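Local coordinates for protein leucine aminopeptidase A1, chloroplastic (Solanum lycopersicum, PDB 5D8N) that removes N-terminal amino acids, preferably leucine, from peptides as a magnesium-dependent homohexameric M17 aminopeptidase, and also has protein-folding chaperone activity, at residues T37-W42 with A141-S146; D45-G50 with Q70-E75; G388-A393 with M470-P475; I408-L413 with S520-W525; R437-A442 with E448-M453. The protein carries 1 engineered substitution. One frame throughout, in Å; residues are numbered along the deposited sequence.

Contact 1: T37-W42 with A141-S146; sequences TAVVQW and AVALAS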
# COMPACT_ATOMS: atom_id res chain seq x y z
N THR A 37 -2.70 38.48 51.20
CA THR A 37 -3.98 38.04 51.74
C THR A 37 -3.92 36.60 52.20
O THR A 37 -3.48 35.71 51.48
CB THR A 37 -5.09 38.12 50.68
OG1 THR A 37 -5.08 39.39 50.03
CG2 THR A 37 -6.47 37.84 51.29
N ALA A 38 -4.37 36.36 53.42
CA ALA A 38 -4.51 35.00 53.92
C ALA A 38 -5.45 34.23 52.99
O ALA A 38 -6.52 34.71 52.63
CB ALA A 38 -5.04 35.02 55.35
N VAL A 39 -5.11 32.98 52.75
CA VAL A 39 -5.89 32.19 51.82
C VAL A 39 -7.32 31.98 52.30
O VAL A 39 -8.25 32.18 51.52
CB VAL A 39 -5.23 30.82 51.56
CG1 VAL A 39 -6.13 29.99 50.66
CG2 VAL A 39 -3.88 31.02 50.90
N VAL A 40 -7.50 31.75 53.59
CA VAL A 40 -8.85 31.53 54.14
C VAL A 40 -9.69 32.79 54.13
O VAL A 40 -10.92 32.71 54.23
CB VAL A 40 -8.86 30.96 55.57
CG1 VAL A 40 -8.20 29.60 55.59
CG2 VAL A 40 -8.16 31.90 56.54
N GLN A 41 -9.05 33.95 53.95
CA GLN A 41 -9.79 35.20 53.93
C GLN A 41 -10.00 35.73 52.53
O GLN A 41 -10.69 36.73 52.38
CB GLN A 41 -9.13 36.25 54.82
CG GLN A 41 -9.35 35.97 56.31
CD GLN A 41 -8.29 36.55 57.22
OE1 GLN A 41 -7.57 35.84 57.93
NE2 GLN A 41 -8.22 37.88 57.23
N TRP A 42 -9.47 35.06 51.51
CA TRP A 42 -9.57 35.57 50.15
C TRP A 42 -10.99 35.38 49.64
O TRP A 42 -11.61 34.38 49.93
CB TRP A 42 -8.56 34.88 49.22
CG TRP A 42 -8.60 35.39 47.81
CD1 TRP A 42 -7.99 36.51 47.31
CD2 TRP A 42 -9.43 34.89 46.77
NE1 TRP A 42 -8.37 36.71 46.00
CE2 TRP A 42 -9.23 35.70 45.64
CE3 TRP A 42 -10.26 33.76 46.65
CZ2 TRP A 42 -9.86 35.44 44.43
CZ3 TRP A 42 -10.93 33.56 45.48
CH2 TRP A 42 -10.73 34.39 44.38
N ALA A 141 -7.92 32.89 42.41
CA ALA A 141 -6.70 32.89 43.19
C ALA A 141 -6.11 31.50 43.12
O ALA A 141 -6.83 30.51 43.09
CB ALA A 141 -7.01 33.22 44.64
N VAL A 142 -4.81 31.44 43.30
CA VAL A 142 -4.11 30.18 43.40
C VAL A 142 -3.16 30.25 44.56
O VAL A 142 -2.42 31.24 44.71
CB VAL A 142 -3.31 29.86 42.12
CG1 VAL A 142 -2.58 28.54 42.24
CG2 VAL A 142 -4.23 29.82 40.92
N ALA A 143 -3.06 29.12 45.24
CA ALA A 143 -2.09 28.93 46.32
C ALA A 143 -1.61 27.48 46.40
O ALA A 143 -2.28 26.58 45.90
CB ALA A 143 -2.78 29.30 47.62
N LEU A 144 -0.49 27.25 47.07
CA LEU A 144 -0.04 25.90 47.43
C LEU A 144 -0.53 25.52 48.81
O LEU A 144 -0.58 26.35 49.70
CB LEU A 144 1.48 25.79 47.43
CG LEU A 144 2.14 26.21 46.12
CD1 LEU A 144 3.65 26.02 46.18
CD2 LEU A 144 1.56 25.40 44.96
N ALA A 145 -0.89 24.26 49.00
CA ALA A 145 -1.34 23.82 50.31
C ALA A 145 -0.18 23.89 51.29
O ALA A 145 -0.39 24.08 52.49
CB ALA A 145 -1.89 22.41 50.27
N SER A 146 1.05 23.72 50.80
CA SER A 146 2.20 23.88 51.67
C SER A 146 3.39 24.54 50.98
O SER A 146 3.76 24.20 49.86
CB SER A 146 2.61 22.56 52.33
OG SER A 146 3.00 21.61 51.35

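Contact 2: D45-G50 with Q70-E75; sequences DLLAIG and QQLDSE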
# COMPACT_ATOMS: atom_id res chain seq x y z
N ASP A 45 -14.24 34.39 42.88
CA ASP A 45 -15.06 33.38 42.23
C ASP A 45 -14.52 31.95 42.42
O ASP A 45 -15.28 30.99 42.44
CB ASP A 45 -15.19 33.67 40.75
CG ASP A 45 -15.80 35.02 40.48
OD1 ASP A 45 -16.60 35.48 41.32
OD2 ASP A 45 -15.46 35.65 39.45
N LEU A 46 -13.21 31.81 42.49
CA LEU A 46 -12.59 30.51 42.50
C LEU A 46 -11.23 30.57 43.15
O LEU A 46 -10.35 31.32 42.72
CB LEU A 46 -12.45 29.98 41.08
CG LEU A 46 -11.63 28.69 40.95
CD1 LEU A 46 -12.39 27.49 41.50
CD2 LEU A 46 -11.32 28.50 39.48
N LEU A 47 -11.03 29.67 44.10
CA LEU A 47 -9.74 29.46 44.73
C LEU A 47 -9.26 28.07 44.32
O LEU A 47 -9.88 27.06 44.65
CB LEU A 47 -9.91 29.52 46.25
CG LEU A 47 -8.69 29.13 47.08
CD1 LEU A 47 -7.50 30.05 46.82
CD2 LEU A 47 -9.04 29.14 48.56
N ALA A 48 -8.08 28.04 43.71
CA ALA A 48 -7.45 26.78 43.35
C ALA A 48 -6.25 26.54 44.24
O ALA A 48 -5.37 27.40 44.37
CB ALA A 48 -6.98 26.83 41.89
N ILE A 49 -6.19 25.34 44.81
CA ILE A 49 -5.12 24.97 45.72
C ILE A 49 -4.37 23.74 45.24
O ILE A 49 -4.96 22.68 44.98
CB ILE A 49 -5.68 24.65 47.10
CG1 ILE A 49 -6.32 25.92 47.67
CG2 ILE A 49 -4.57 24.16 48.03
CD1 ILE A 49 -7.35 25.62 48.73
N GLY A 50 -3.06 23.88 45.11
CA GLY A 50 -2.20 22.81 44.61
C GLY A 50 -1.75 21.98 45.79
O GLY A 50 -1.15 22.54 46.71
N GLN A 70 -7.17 21.84 56.51
CA GLN A 70 -7.94 21.64 57.75
C GLN A 70 -8.83 22.84 58.06
O GLN A 70 -9.99 22.70 58.44
CB GLN A 70 -7.00 21.35 58.92
CG GLN A 70 -7.72 20.93 60.20
CD GLN A 70 -7.83 22.06 61.19
OE1 GLN A 70 -6.88 22.81 61.39
NE2 GLN A 70 -9.01 22.20 61.80
N GLN A 71 -8.29 24.05 57.90
CA GLN A 71 -9.07 25.24 58.19
C GLN A 71 -10.20 25.49 57.18
O GLN A 71 -11.30 25.88 57.54
CB GLN A 71 -8.15 26.46 58.21
CG GLN A 71 -8.81 27.69 58.80
CD GLN A 71 -7.81 28.77 59.19
OE1 GLN A 71 -6.61 28.68 58.89
NE2 GLN A 71 -8.32 29.84 59.80
N LEU A 72 -9.90 25.33 55.90
CA LEU A 72 -10.95 25.48 54.89
C LEU A 72 -12.08 24.47 55.11
O LEU A 72 -13.26 24.82 55.09
CB LEU A 72 -10.36 25.30 53.50
CG LEU A 72 -9.42 26.44 53.08
CD1 LEU A 72 -8.68 26.06 51.81
CD2 LEU A 72 -10.22 27.72 52.86
N ASP A 73 -11.70 23.24 55.41
CA ASP A 73 -12.69 22.21 55.67
C ASP A 73 -13.54 22.53 56.90
O ASP A 73 -14.77 22.43 56.84
CB ASP A 73 -11.99 20.88 55.89
CG ASP A 73 -12.95 19.72 55.79
OD1 ASP A 73 -13.84 19.80 54.92
OD2 ASP A 73 -12.72 18.71 56.51
N SER A 74 -12.90 23.01 57.96
CA SER A 74 -13.61 23.44 59.16
C SER A 74 -14.66 24.47 58.82
O SER A 74 -15.79 24.41 59.29
CB SER A 74 -12.65 24.08 60.18
OG SER A 74 -12.10 23.11 61.03
N GLU A 75 -14.24 25.49 58.09
CA GLU A 75 -15.16 26.56 57.73
C GLU A 75 -16.31 26.02 56.88
O GLU A 75 -17.41 26.59 56.93
CB GLU A 75 -14.36 27.65 57.03
CG GLU A 75 -15.14 28.84 56.51
CD GLU A 75 -14.21 30.01 56.26
OE1 GLU A 75 -13.33 30.25 57.11
OE2 GLU A 75 -14.26 30.59 55.15

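Contact 3: G388-A393 with M470-P475; sequences GRLTLA and MINTGP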
# COMPACT_ATOMS: atom_id res chain seq x y z
N GLY A 388 11.98 21.60 2.98
CA GLY A 388 12.21 22.54 4.06
C GLY A 388 13.70 22.75 4.37
O GLY A 388 14.14 23.88 4.58
N ARG A 389 14.47 21.66 4.36
CA ARG A 389 15.88 21.72 4.67
C ARG A 389 16.63 22.52 3.64
O ARG A 389 17.64 23.12 3.98
CB ARG A 389 16.49 20.34 4.81
CG ARG A 389 16.38 19.48 3.56
CD ARG A 389 16.77 18.05 3.86
NE ARG A 389 15.76 17.41 4.69
CZ ARG A 389 15.86 16.18 5.19
NH1 ARG A 389 16.96 15.45 5.02
NH2 ARG A 389 14.91 15.72 5.96
N LEU A 390 16.12 22.60 2.41
CA LEU A 390 16.76 23.43 1.40
C LEU A 390 16.69 24.91 1.80
O LEU A 390 17.63 25.66 1.57
CB LEU A 390 16.16 23.25 -0.00
CG LEU A 390 16.66 22.12 -0.91
CD1 LEU A 390 16.71 20.80 -0.16
CD2 LEU A 390 15.76 21.99 -2.13
N THR A 391 15.53 25.34 2.26
CA THR A 391 15.37 26.72 2.67
C THR A 391 16.27 27.01 3.86
O THR A 391 16.86 28.09 3.98
CB THR A 391 13.92 27.09 2.99
OG1 THR A 391 13.45 26.42 4.17
CG2 THR A 391 13.03 26.73 1.83
N LEU A 392 16.37 26.04 4.76
CA LEU A 392 17.26 26.21 5.91
C LEU A 392 18.72 26.31 5.54
O LEU A 392 19.49 26.99 6.21
CB LEU A 392 17.08 25.08 6.91
CG LEU A 392 15.78 25.12 7.73
CD1 LEU A 392 15.62 23.80 8.44
CD2 LEU A 392 15.83 26.27 8.73
N ALA A 393 19.12 25.62 4.48
CA ALA A 393 20.50 25.71 4.02
C ALA A 393 20.94 27.17 3.79
O ALA A 393 21.94 27.64 4.34
CB ALA A 393 20.66 24.89 2.76
N MET A 470 25.51 16.34 -3.00
CA MET A 470 24.74 15.57 -2.03
C MET A 470 23.33 15.45 -2.53
O MET A 470 22.92 16.21 -3.41
CB MET A 470 24.74 16.24 -0.66
CG MET A 470 23.91 17.52 -0.58
SD MET A 470 24.35 18.62 0.81
CE MET A 470 25.87 19.35 0.25
N ILE A 471 22.60 14.50 -1.96
CA ILE A 471 21.16 14.45 -2.13
C ILE A 471 20.52 15.11 -0.91
O ILE A 471 21.19 15.31 0.09
CB ILE A 471 20.63 13.01 -2.28
CG1 ILE A 471 20.95 12.17 -1.04
CG2 ILE A 471 21.18 12.35 -3.54
CD1 ILE A 471 20.57 10.70 -1.15
N ASN A 472 19.21 15.37 -0.96
CA ASN A 472 18.53 16.03 0.14
C ASN A 472 17.87 15.08 1.14
O ASN A 472 17.73 15.43 2.31
CB ASN A 472 17.55 17.09 -0.36
CG ASN A 472 16.24 16.50 -0.86
OD1 ASN A 472 16.23 15.66 -1.76
ND2 ASN A 472 15.14 17.06 -0.40
N THR A 473 17.69 13.82 0.78
CA THR A 473 16.98 12.88 1.64
C THR A 473 17.62 11.50 1.65
O THR A 473 17.77 10.86 0.61
CB THR A 473 15.54 12.71 1.12
OG1 THR A 473 14.90 13.98 1.15
CG2 THR A 473 14.78 11.76 1.99
N GLY A 474 18.01 11.06 2.83
CA GLY A 474 18.65 9.78 3.02
C GLY A 474 17.62 8.71 3.31
O GLY A 474 16.42 8.95 3.20
N PRO A 475 18.08 7.49 3.58
CA PRO A 475 17.14 6.42 3.93
C PRO A 475 16.32 6.69 5.21
O PRO A 475 16.61 7.60 5.97
CB PRO A 475 18.04 5.19 4.08
CG PRO A 475 19.43 5.70 4.24
CD PRO A 475 19.49 7.07 3.63
O HOH W 1 17.71 12.47 5.31

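Contact 4: I408-L413 with S520-W525; sequences IDLATL and STLVEW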
# COMPACT_ATOMS: atom_id res chain seq x y z
N ILE A 408 21.02 28.53 16.96
CA ILE A 408 20.04 27.45 17.08
C ILE A 408 19.03 27.55 15.96
O ILE A 408 18.42 28.62 15.79
CB ILE A 408 19.31 27.49 18.43
CG1 ILE A 408 20.30 27.32 19.59
CG2 ILE A 408 18.24 26.39 18.49
CD1 ILE A 408 19.67 27.39 20.96
N ASP A 409 18.77 26.44 15.26
CA ASP A 409 17.64 26.39 14.34
C ASP A 409 16.57 25.47 14.88
O ASP A 409 16.86 24.51 15.57
CB ASP A 409 18.04 25.99 12.92
CG ASP A 409 18.22 24.49 12.76
OD1 ASP A 409 17.17 23.77 12.68
OD2 ASP A 409 19.39 24.06 12.64
N LEU A 410 15.32 25.85 14.63
CA LEU A 410 14.17 25.02 14.93
C LEU A 410 13.41 24.75 13.65
O LEU A 410 13.08 25.66 12.90
CB LEU A 410 13.24 25.72 15.92
CG LEU A 410 13.73 25.69 17.38
CD1 LEU A 410 14.79 26.75 17.54
CD2 LEU A 410 12.58 25.97 18.34
N ALA A 411 13.11 23.48 13.45
CA ALA A 411 12.43 23.04 12.23
C ALA A 411 11.65 21.75 12.50
O ALA A 411 12.11 20.84 13.21
CB ALA A 411 13.44 22.81 11.13
N THR A 412 10.45 21.73 11.94
CA THR A 412 9.68 20.50 11.82
C THR A 412 10.25 19.73 10.64
O THR A 412 9.78 19.87 9.51
CB THR A 412 8.20 20.82 11.59
OG1 THR A 412 8.05 21.77 10.52
CG2 THR A 412 7.62 21.45 12.80
N LEU A 413 11.36 19.05 10.87
CA LEU A 413 12.14 18.52 9.77
C LEU A 413 11.76 17.12 9.30
O LEU A 413 11.72 16.87 8.12
CB LEU A 413 13.63 18.55 10.08
CG LEU A 413 14.45 18.75 8.81
CD1 LEU A 413 14.39 20.22 8.39
CD2 LEU A 413 15.89 18.33 9.04
N SER A 520 9.82 29.47 25.07
CA SER A 520 10.35 29.63 26.43
C SER A 520 11.78 29.16 26.53
O SER A 520 12.59 29.75 27.25
CB SER A 520 9.45 28.94 27.47
OG SER A 520 9.33 27.55 27.15
N THR A 521 12.10 28.04 25.89
CA THR A 521 13.46 27.53 25.92
C THR A 521 14.45 28.49 25.24
O THR A 521 15.55 28.77 25.76
CB THR A 521 13.55 26.12 25.30
OG1 THR A 521 12.72 25.21 26.05
CG2 THR A 521 14.96 25.59 25.30
N LEU A 522 14.06 29.02 24.08
CA LEU A 522 14.93 29.96 23.40
C LEU A 522 15.20 31.22 24.23
O LEU A 522 16.31 31.75 24.25
CB LEU A 522 14.36 30.35 22.04
CG LEU A 522 14.27 29.20 21.01
CD1 LEU A 522 13.65 29.70 19.72
CD2 LEU A 522 15.59 28.49 20.77
N VAL A 523 14.15 31.74 24.85
CA VAL A 523 14.30 32.90 25.70
C VAL A 523 15.28 32.59 26.84
O VAL A 523 16.17 33.42 27.13
CB VAL A 523 12.95 33.41 26.26
CG1 VAL A 523 13.16 34.44 27.37
CG2 VAL A 523 12.12 33.99 25.13
N GLU A 524 15.07 31.47 27.51
CA GLU A 524 15.98 31.09 28.59
C GLU A 524 17.40 30.99 28.06
O GLU A 524 18.35 31.38 28.74
CB GLU A 524 15.60 29.78 29.26
CG GLU A 524 14.38 29.89 30.18
CD GLU A 524 14.63 30.75 31.43
OE1 GLU A 524 15.79 30.83 31.89
OE2 GLU A 524 13.62 31.21 32.01
N TRP A 525 17.57 30.40 26.89
CA TRP A 525 18.91 30.22 26.36
C TRP A 525 19.58 31.57 26.09
O TRP A 525 20.76 31.77 26.36
CB TRP A 525 18.86 29.40 25.06
CG TRP A 525 20.19 29.24 24.39
CD1 TRP A 525 21.24 28.48 24.83
CD2 TRP A 525 20.65 29.91 23.22
NE1 TRP A 525 22.26 28.51 23.91
CE2 TRP A 525 21.94 29.42 22.95
CE3 TRP A 525 20.03 30.75 22.29
CZ2 TRP A 525 22.64 29.77 21.79
CZ3 TRP A 525 20.74 31.14 21.16
CH2 TRP A 525 22.02 30.61 20.91

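Contact 5: R437-A442 with E448-M453; sequences REVVEA and EKLWRM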
# COMPACT_ATOMS: atom_id res chain seq x y z
N ARG A 437 24.82 21.32 26.15
CA ARG A 437 24.63 21.50 27.58
C ARG A 437 23.85 22.78 27.89
O ARG A 437 22.96 22.76 28.74
CB ARG A 437 25.98 21.49 28.33
CG ARG A 437 25.82 21.72 29.83
CD ARG A 437 27.15 22.02 30.54
NE ARG A 437 27.95 22.95 29.75
CZ ARG A 437 27.69 24.24 29.62
NH1 ARG A 437 26.84 24.86 30.44
NH2 ARG A 437 28.30 24.91 28.66
N GLU A 438 24.17 23.87 27.21
CA GLU A 438 23.43 25.12 27.37
C GLU A 438 21.94 24.90 27.05
O GLU A 438 21.06 25.43 27.73
CB GLU A 438 23.96 26.21 26.44
CG GLU A 438 25.28 26.88 26.80
CD GLU A 438 25.76 27.88 25.74
OE1 GLU A 438 24.98 28.42 24.92
OE2 GLU A 438 26.98 28.08 25.64
N VAL A 439 21.65 24.16 25.97
CA VAL A 439 20.27 24.01 25.51
C VAL A 439 19.51 23.07 26.45
O VAL A 439 18.38 23.38 26.84
CB VAL A 439 20.18 23.58 24.04
CG1 VAL A 439 18.76 23.20 23.64
CG2 VAL A 439 20.66 24.73 23.16
N VAL A 440 20.17 22.03 26.92
CA VAL A 440 19.58 21.14 27.91
C VAL A 440 19.26 21.89 29.21
O VAL A 440 18.18 21.74 29.78
CB VAL A 440 20.50 19.95 28.21
CG1 VAL A 440 20.06 19.22 29.48
CG2 VAL A 440 20.50 18.98 27.05
N GLU A 441 20.16 22.77 29.65
CA GLU A 441 19.90 23.57 30.85
C GLU A 441 18.77 24.58 30.63
O GLU A 441 17.94 24.81 31.51
CB GLU A 441 21.17 24.26 31.32
CG GLU A 441 22.16 23.30 32.00
CD GLU A 441 23.57 23.86 32.21
OE1 GLU A 441 23.80 25.07 31.95
OE2 GLU A 441 24.48 23.07 32.56
N ALA A 442 18.70 25.16 29.43
CA ALA A 442 17.63 26.12 29.15
C ALA A 442 16.27 25.44 29.18
O ALA A 442 15.32 26.00 29.71
CB ALA A 442 17.87 26.79 27.81
N GLU A 448 10.45 22.70 29.08
CA GLU A 448 10.18 22.07 27.79
C GLU A 448 11.00 20.78 27.64
O GLU A 448 12.10 20.65 28.18
CB GLU A 448 10.46 23.05 26.66
CG GLU A 448 9.50 24.22 26.65
CD GLU A 448 9.44 24.97 25.31
OE1 GLU A 448 10.48 25.47 24.84
OE2 GLU A 448 8.31 25.24 24.83
N LYS A 449 10.48 19.83 26.87
CA LYS A 449 11.09 18.51 26.72
C LYS A 449 11.86 18.39 25.42
O LYS A 449 11.30 18.58 24.34
CB LYS A 449 10.05 17.39 26.73
CG LYS A 449 9.25 17.29 28.01
CD LYS A 449 8.16 16.22 27.88
CE LYS A 449 7.29 16.31 29.12
NZ LYS A 449 6.48 15.10 29.41
N LEU A 450 13.14 18.01 25.56
CA LEU A 450 14.00 17.73 24.43
C LEU A 450 15.07 16.72 24.81
O LEU A 450 15.30 16.46 25.99
CB LEU A 450 14.60 19.03 23.85
CG LEU A 450 15.39 19.98 24.74
CD1 LEU A 450 16.80 19.46 25.01
CD2 LEU A 450 15.49 21.35 24.10
N TRP A 451 15.73 16.16 23.81
CA TRP A 451 16.71 15.11 24.04
C TRP A 451 17.75 15.17 22.92
O TRP A 451 17.41 15.19 21.74
CB TRP A 451 16.02 13.75 24.03
CG TRP A 451 16.87 12.59 24.49
CD1 TRP A 451 17.59 11.73 23.71
CD2 TRP A 451 17.11 12.19 25.84
NE1 TRP A 451 18.21 10.77 24.49
CE2 TRP A 451 17.91 11.02 25.81
CE3 TRP A 451 16.78 12.75 27.09
CZ2 TRP A 451 18.40 10.42 26.96
CZ3 TRP A 451 17.17 12.07 28.25
CH2 TRP A 451 17.98 10.92 28.18
N ARG A 452 19.02 15.18 23.31
CA ARG A 452 20.07 15.17 22.32
C ARG A 452 20.13 13.83 21.60
O ARG A 452 19.98 12.75 22.20
CB ARG A 452 21.42 15.48 22.95
CG ARG A 452 22.48 15.79 21.91
CD ARG A 452 23.87 15.86 22.53
NE ARG A 452 24.88 16.29 21.57
CZ ARG A 452 26.17 16.45 21.86
NH1 ARG A 452 26.59 16.34 23.10
NH2 ARG A 452 27.02 16.90 20.94
N MET A 453 20.33 13.90 20.29
CA MET A 453 20.49 12.72 19.46
C MET A 453 21.81 12.83 18.71
O MET A 453 22.34 13.93 18.51
CB MET A 453 19.35 12.66 18.43
CG MET A 453 17.99 12.49 19.08
SD MET A 453 17.76 10.80 19.67
CE MET A 453 17.49 9.94 18.14

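Contact 1: T37-W42 with A141-S146
Ala141 brings its methyl group over one face of the Trp42 indole, and Val39 meets Ala143 one strand repeat further along; no hydrogen bond joins the two segments. The CH-pi contact is nearly perpendicular: Ala141 CB lies 3.5 Å from the centroid of the Trp42 six-membered ring, only 12° off the ring normal. Its closest ring atom is Trp42 CE2, also at 3.5 Å. With CG anti to the backbone N (chi1 -179°) and the plane turned broadside, the indole lies flat against the strand. Its polar end is fixed separately, because Trp42 NE1 donates to the carboxylate of Asp189, a bond that would restrain rotation of the ring.

The second contact is purely aliphatic. Val39 CG2, the branch beside the backbone N, touches Ala143 CB at 3.9 Å, while the other branch, CG1, packs on Leu47. Both strand partners, Ala141 and Ala143, present only a CB methyl to the loop.

Backbone bonds shape the loop side. A short 3-10 turn over 39-41 is closed by Trp42 N to Val39 O at 3.1 Å, which turns Val39 and Trp42 toward the same strand.

Strand 139-144 runs between the parallel strands 46-52 and 187-191 of the N-terminal domain sheet. Leu191 also packs on Val39, Trp42 and Ala141, and Leu68 of helix 67-75 touches Val39. Val142 and Leu144, by contrast, pack on helix 119-134.

Contact 2: D45-G50 with Q70-E75
Leu72 meets Ile49 and Leu47 in a buried, wholly apolar helix-on-sheet contact, where helix 67-75 packs on strand 46-52 of the N-terminal domain. This domain belongs to the macro-domain clan, and the mixed beta-sheet of this alpha/beta domain holds strand 46-52 between the parallel neighbours 139-144 and 104-112. Only these three side chains carry the contact, and the backbones stay well apart, with the CA atoms of Ile49 and Leu72 separated by 10.9 Å.

Leu47 and Ile49 are two residues apart on the strand and therefore point to the same side, toward the helix. Leu46 and Ala48 pack instead on Ala131 and Ala128 of helix 119-134, so that the sheet carries a helix on each of its faces. From helix 67-75 a single side chain, Leu72, comes down toward the pair. Its neighbour Asp73 turns to a polar role, its OD2 hydrogen-bonded to Ser81 OG.

Leu47 gives the looser contact, its CD2 lying 4.5 Å from Leu72 CD1. Ile49 and Leu72 reach out tip to tip. In Ile49, CG1 stands anti to the carbonyl carbon (chi1 -63°) and extends onward, carrying the terminal methyl out toward the helix. There Ile49 CD1 and Leu72 CD1 come within 3.4 Å, tighter than usual for two methyl groups.

Contact 3: G388-A393 with M470-P475
Arg389, an active-site residue by prediction, and Leu390 reach from the start of helix 388-401 to Asn472, one to its backbone and the other to its side chain. The arginine chain bends at chi3 (70°), which carries its guanidinium alongside the loop. There Arg389 NH1 lies 2.8 Å from Asn472 O, but the N-H approaches at only 115°, which makes the hydrogen bond weak; the carbonyl oxygen lies oblique to the guanidinium plane. A water lies better placed, in that plane at its edge, and accepts from Arg389 NH1 at 3.1 Å. The same water accepts from Gly474 N at 2.9 Å, bridging the guanidinium to the backbone of the loop.

Leu390 comes to Asn472 at a slant, with CD1 3.8 Å from Asn472 CB. Leu390 is modelled in two conformers, so this touch describes one of them. The amide of Asn472 turns elsewhere: ND2 donates to the carbonyls of Ala386 and Asn383. These carbonyls belong to the loop that carries Asp385 and Glu387, both magnesium-binding residues, which makes Asn472 a likely second-shell support of that loop.

Within the helix, Thr391 OG1 donates to a lone pair of Gly388 O at 2.7 Å. Helix 263-269 packs on Leu390 and Thr391, Phe486 and Leu487 of helix 479-488 lie against Arg389, and Ile379 of strand 378-380 touches Asn472.

Contact 4: I408-L413 with S520-W525
Ile408 projects from its strand toward Leu522 and Trp525 of the C-terminal helix, and its side chain divides between them at CB. One branch, CG2, stands anti to the backbone N and passes Leu522, touching its CD2 at 4.1 Å as the two chains slide by each other in opposite directions. The other branch, CG1, is anti to the carbonyl carbon (chi1 -61°) and runs to the indole, meeting Trp525 CH2 at 3.9 Å. At the end of that fully extended branch, Ile408 CD1 settles over the middle of one ring face. It lies 3.5 Å from the centroid of the six-membered ring of Trp525, 11° off the normal, a CH-pi contact with the methyl almost directly above the ring.

The contact is a helix packed on the central sheet of the M17 catalytic domain. Strand 406-411 runs parallel to both its neighbours, 293-305 and 496-501, and helix 519-527 packs over it. The axes of 408-411 and 520-525 are antiparallel (179°) and come within 11.4 Å, a separation filled by side chains pointing inward from each layer. Leu297 of strand 293-305 packs on Leu522 and Trp525, widening the apolar layer beneath the helix.

Two residues beyond Ile408, Leu410 faces the same helix and meets Leu522 tip to tip. Its CD1 is held in the fork of Leu522, 3.8 Å from CD1 and 3.8 Å from CD2. Asp409, between them, points away and accepts hydrogen bonds from His499 ND1 and Trp497 NE1.

Contact 5: R437-A442 with E448-M453
Helix 433-446 passes close to strand 450-452, which follows it a few residues on, the CA atoms of Val440 and Leu450 lying 7.4 Å apart. Leu450 is the side chain that fills this separation. Its CB points toward the helix, and its CG sits between the backbone N and the carbonyl carbon (chi1 56°), which presents both methyls to it. The two methyls then part: Leu450 CD2 goes to Val439 CG1 at 3.8 Å, and Leu450 CD1 to Val440 CG2 at a looser 4.3 Å. Val439 and Leu450 cross at about a right angle, touching through one methyl of each.

Together the elements close a beta-alpha-beta unit, in which helix 433-446 connects the parallel neighbours 426-429 and 450-452 at the edge of the catalytic-domain sheet within the subunit. Leu498 and Leu500 of strand 496-501 extend the apolar packing, touching Val439 and Leu450 respectively. Val440 lies at the solvent-exposed border of the contact. On the helix surface, Arg437 NH1 forms a salt bridge to Glu441 OE1 at 3.4 Å, one turn on, in the modelled conformer, and its NH2 pairs with Asp434.

Trp451 points away from the helix, to the subunit interface. Its NE1 donates to Arg452 O of a neighbouring subunit, whose Trp451 returns the same bond, and Lys449 forms a salt bridge with Glu456 of that subunit.

Overall arrangement
Contacts 1 and 2 come first along the chain and lie in the N-terminal domain, their centres 8 Å apart. They share a sheet, in which strands 46-52 and 139-144 are direct neighbours. Contacts 3, 4 and 5 follow in the catalytic domain; contact 3 is 54 Å from contact 1, between centres. Segments of contacts 3 and 4 alternate in sequence, and the two contacts touch where Leu392 packs on Ala411 and Leu413. Contact 5, 10 Å from contact 4 between centres, falls in sequence between the two segments of contact 3 and also of contact 4. Its strand is outermost in the central sheet within the subunit and meets another subunit of the hexamer.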